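Local atomic coordinates of alpha-1,4-endofucoidanase (Mariniflexile fucanivorans, PDB entry 6DLH), a protein that hydrolyses fucoidan internally as a retaining endo-acting glycoside hydrolase of family GH107, and carries bound calcium ions. Residues A353-P357 with L397-A401. Residues are numbered along the deposited sequence; the frame is centred on the assembly and turned at random.
Sequences AGNTP and LQPYA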
ATOM      1  N   ALA A 353      11.622  -5.229  -3.845  1.00 25.84           N
ATOM      2  CA  ALA A 353      11.828  -6.583  -3.357  1.00 27.22           C
ATOM      3  C   ALA A 353      13.174  -7.081  -3.868  1.00 28.33           C
ATOM      4  O   ALA A 353      13.795  -6.429  -4.706  1.00 28.89           O
ATOM      5  CB  ALA A 353      10.698  -7.464  -3.829  1.00 26.94           C
ATOM      6  N   GLY A 354      13.623  -8.228  -3.353  1.00 27.94           N
ATOM      7  CA  GLY A 354      14.881  -8.799  -3.801  1.00 27.23           C
ATOM      8  C   GLY A 354      15.728  -9.331  -2.650  1.00 26.51           C
ATOM      9  O   GLY A 354      15.943  -8.648  -1.652  1.00 26.24           O
ATOM     10  N   ASN A 355      16.253 -10.537  -2.854  1.00 28.06           N
ATOM     11  CA  ASN A 355      16.903 -11.360  -1.850  1.00 30.59           C
ATOM     12  C   ASN A 355      18.329 -10.878  -1.581  1.00 29.18           C
ATOM     13  O   ASN A 355      18.882 -11.175  -0.529  1.00 29.12           O
ATOM     14  CB  ASN A 355      17.016 -12.789  -2.386  1.00 38.39           C
ATOM     15  CG  ASN A 355      16.921 -13.861  -1.325  1.00 44.83           C
ATOM     16  OD1 ASN A 355      16.041 -13.815  -0.462  1.00 52.24           O
ATOM     17  ND2 ASN A 355      17.795 -14.852  -1.412  1.00 46.73           N
ATOM     18  N   THR A 356      18.938 -10.166  -2.542  1.00 27.91           N
ATOM     19  CA  THR A 356      20.372  -9.908  -2.501  1.00 28.15           C
ATOM     20  C   THR A 356      20.647  -8.414  -2.656  1.00 26.09           C
ATOM     21  O   THR A 356      20.096  -7.778  -3.544  1.00 26.81           O
ATOM     22  CB  THR A 356      21.105 -10.704  -3.593  1.00 28.86           C
ATOM     23  OG1 THR A 356      20.708 -12.073  -3.517  1.00 29.94           O
ATOM     24  CG2 THR A 356      22.616 -10.617  -3.503  1.00 29.04           C
ATOM     25  N   PRO A 357      21.517  -7.810  -1.813  1.00 26.00           N
ATOM     26  CA  PRO A 357      21.929  -6.415  -1.993  1.00 25.12           C
ATOM     27  C   PRO A 357      22.882  -6.277  -3.180  1.00 25.61           C
ATOM     28  O   PRO A 357      23.665  -7.187  -3.443  1.00 25.11           O
ATOM     29  CB  PRO A 357      22.703  -6.111  -0.702  1.00 23.76           C
ATOM     30  CG  PRO A 357      23.230  -7.465  -0.260  1.00 24.55           C
ATOM     31  CD  PRO A 357      22.133  -8.441  -0.633  1.00 25.14           C
ATOM     32  N   LEU A 397      11.028  -5.249   5.809  1.00 25.00           N
ATOM     33  CA  LEU A 397      12.292  -5.243   5.087  1.00 24.69           C
ATOM     34  C   LEU A 397      12.932  -6.626   5.140  1.00 25.18           C
ATOM     35  O   LEU A 397      12.867  -7.318   6.155  1.00 23.51           O
ATOM     36  CB  LEU A 397      13.260  -4.231   5.714  1.00 24.11           C
ATOM     37  CG  LEU A 397      12.911  -2.746   5.588  1.00 25.13           C
ATOM     38  CD1 LEU A 397      13.918  -1.911   6.367  1.00 24.55           C
ATOM     39  CD2 LEU A 397      12.872  -2.299   4.133  1.00 23.63           C
ATOM     40  N   GLN A 398      13.568  -6.998   4.023  1.00 25.55           N
ATOM     41  CA  GLN A 398      14.629  -7.992   4.034  1.00 26.08           C
ATOM     42  C   GLN A 398      15.622  -7.643   5.141  1.00 25.46           C
ATOM     43  O   GLN A 398      16.032  -6.486   5.283  1.00 25.06           O
ATOM     44  CB  GLN A 398      15.361  -8.002   2.689  1.00 25.66           C
ATOM     45  CG  GLN A 398      14.580  -8.684   1.576  1.00 28.82           C
ATOM     46  CD  GLN A 398      14.578 -10.190   1.704  1.00 30.40           C
ATOM     47  OE1 GLN A 398      15.156 -10.760   2.630  1.00 31.79           O
ATOM     48  NE2 GLN A 398      13.935 -10.850   0.754  1.00 28.67           N
ATOM     49  N   PRO A 399      16.032  -8.630   5.968  1.00 25.14           N
ATOM     50  CA  PRO A 399      16.991  -8.382   7.042  1.00 23.94           C
ATOM     51  C   PRO A 399      18.218  -7.602   6.574  1.00 23.07           C
ATOM     52  O   PRO A 399      18.691  -6.737   7.303  1.00 23.28           O
ATOM     53  CB  PRO A 399      17.347  -9.805   7.501  1.00 24.74           C
ATOM     54  CG  PRO A 399      16.073 -10.586   7.252  1.00 24.37           C
ATOM     55  CD  PRO A 399      15.569 -10.032   5.934  1.00 25.10           C
ATOM     56  N   TYR A 400      18.716  -7.878   5.358  1.00 21.81           N
ATOM     57  CA  TYR A 400      19.921  -7.193   4.896  1.00 22.69           C
ATOM     58  C   TYR A 400      19.669  -5.702   4.679  1.00 22.71           C
ATOM     59  O   TYR A 400      20.558  -4.880   4.913  1.00 23.59           O
ATOM     60  CB  TYR A 400      20.560  -7.848   3.666  1.00 22.53           C
ATOM     61  CG  TYR A 400      19.858  -7.588   2.362  1.00 23.16           C
ATOM     62  CD1 TYR A 400      19.994  -6.377   1.693  1.00 23.73           C
ATOM     63  CD2 TYR A 400      19.041  -8.557   1.802  1.00 23.63           C
ATOM     64  CE1 TYR A 400      19.318  -6.129   0.507  1.00 23.39           C
ATOM     65  CE2 TYR A 400      18.379  -8.331   0.606  1.00 23.29           C
ATOM     66  CZ  TYR A 400      18.528  -7.122  -0.046  1.00 23.21           C
ATOM     67  OH  TYR A 400      17.876  -6.929  -1.223  1.00 24.06           O
ATOM     68  N   ALA A 401      18.465  -5.358   4.220  1.00 22.15           N
ATOM     69  CA  ALA A 401      18.156  -3.967   3.925  1.00 21.93           C
ATOM     70  C   ALA A 401      18.136  -3.166   5.223  1.00 21.83           C
ATOM     71  O   ALA A 401      18.683  -2.068   5.267  1.00 23.08           O
ATOM     72  CB  ALA A 401      16.854  -3.858   3.163  1.00 21.00           C
TER
HETATM   73  O   HOH W   1      12.345  -9.931  -1.396  1.00 25.08           O
HETATM   74  O   HOH W   2      13.480 -13.851   1.098  1.00 41.34           O
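The phenol hydroxyl of Y400 is the donor in a short hydrogen bond, 2.6 Å from OH to the carbonyl O of G354. It reaches that oxygen from above the carbonyl plane, at a C=O...donor angle of 129°, while the oxygen itself lies at the edge of the ring. CG of Q398 also packs 3.5 Å from G354 O, a van der Waals contact beside the bond. P357 covers one face of the tyrosine: its CD stands 3.6 Å above the ring centroid, only 4° off the normal, a CH-pi contact, and CB continues along the CD1-CE1 side. Y400 can offer its ring this way because CG sits between the backbone N and the carbonyl carbon (chi1 76°), projecting the phenol from the first turn of helix 399-415 to the loop ahead of helix 361-372. Q398, the N-cap residue of helix 399-415, works through solvent instead. Its chain bends at chi2, and NE2 donates to two waters: one, 2.8 Å from NE2, also accepts from G354 N, and the other donates to N355 OD1. Elsewhere on the chain, S347 and P383 also touch Y400. Lying on the surface of the GH107 catalytic part, away from the calcium sites, the contact illustrates how one tyrosine can join a helix start to an irregular loop: a short bond from above the carbonyl plane holds the hydroxyl, proline packing sets the ring, and two waters add bridges from Q398.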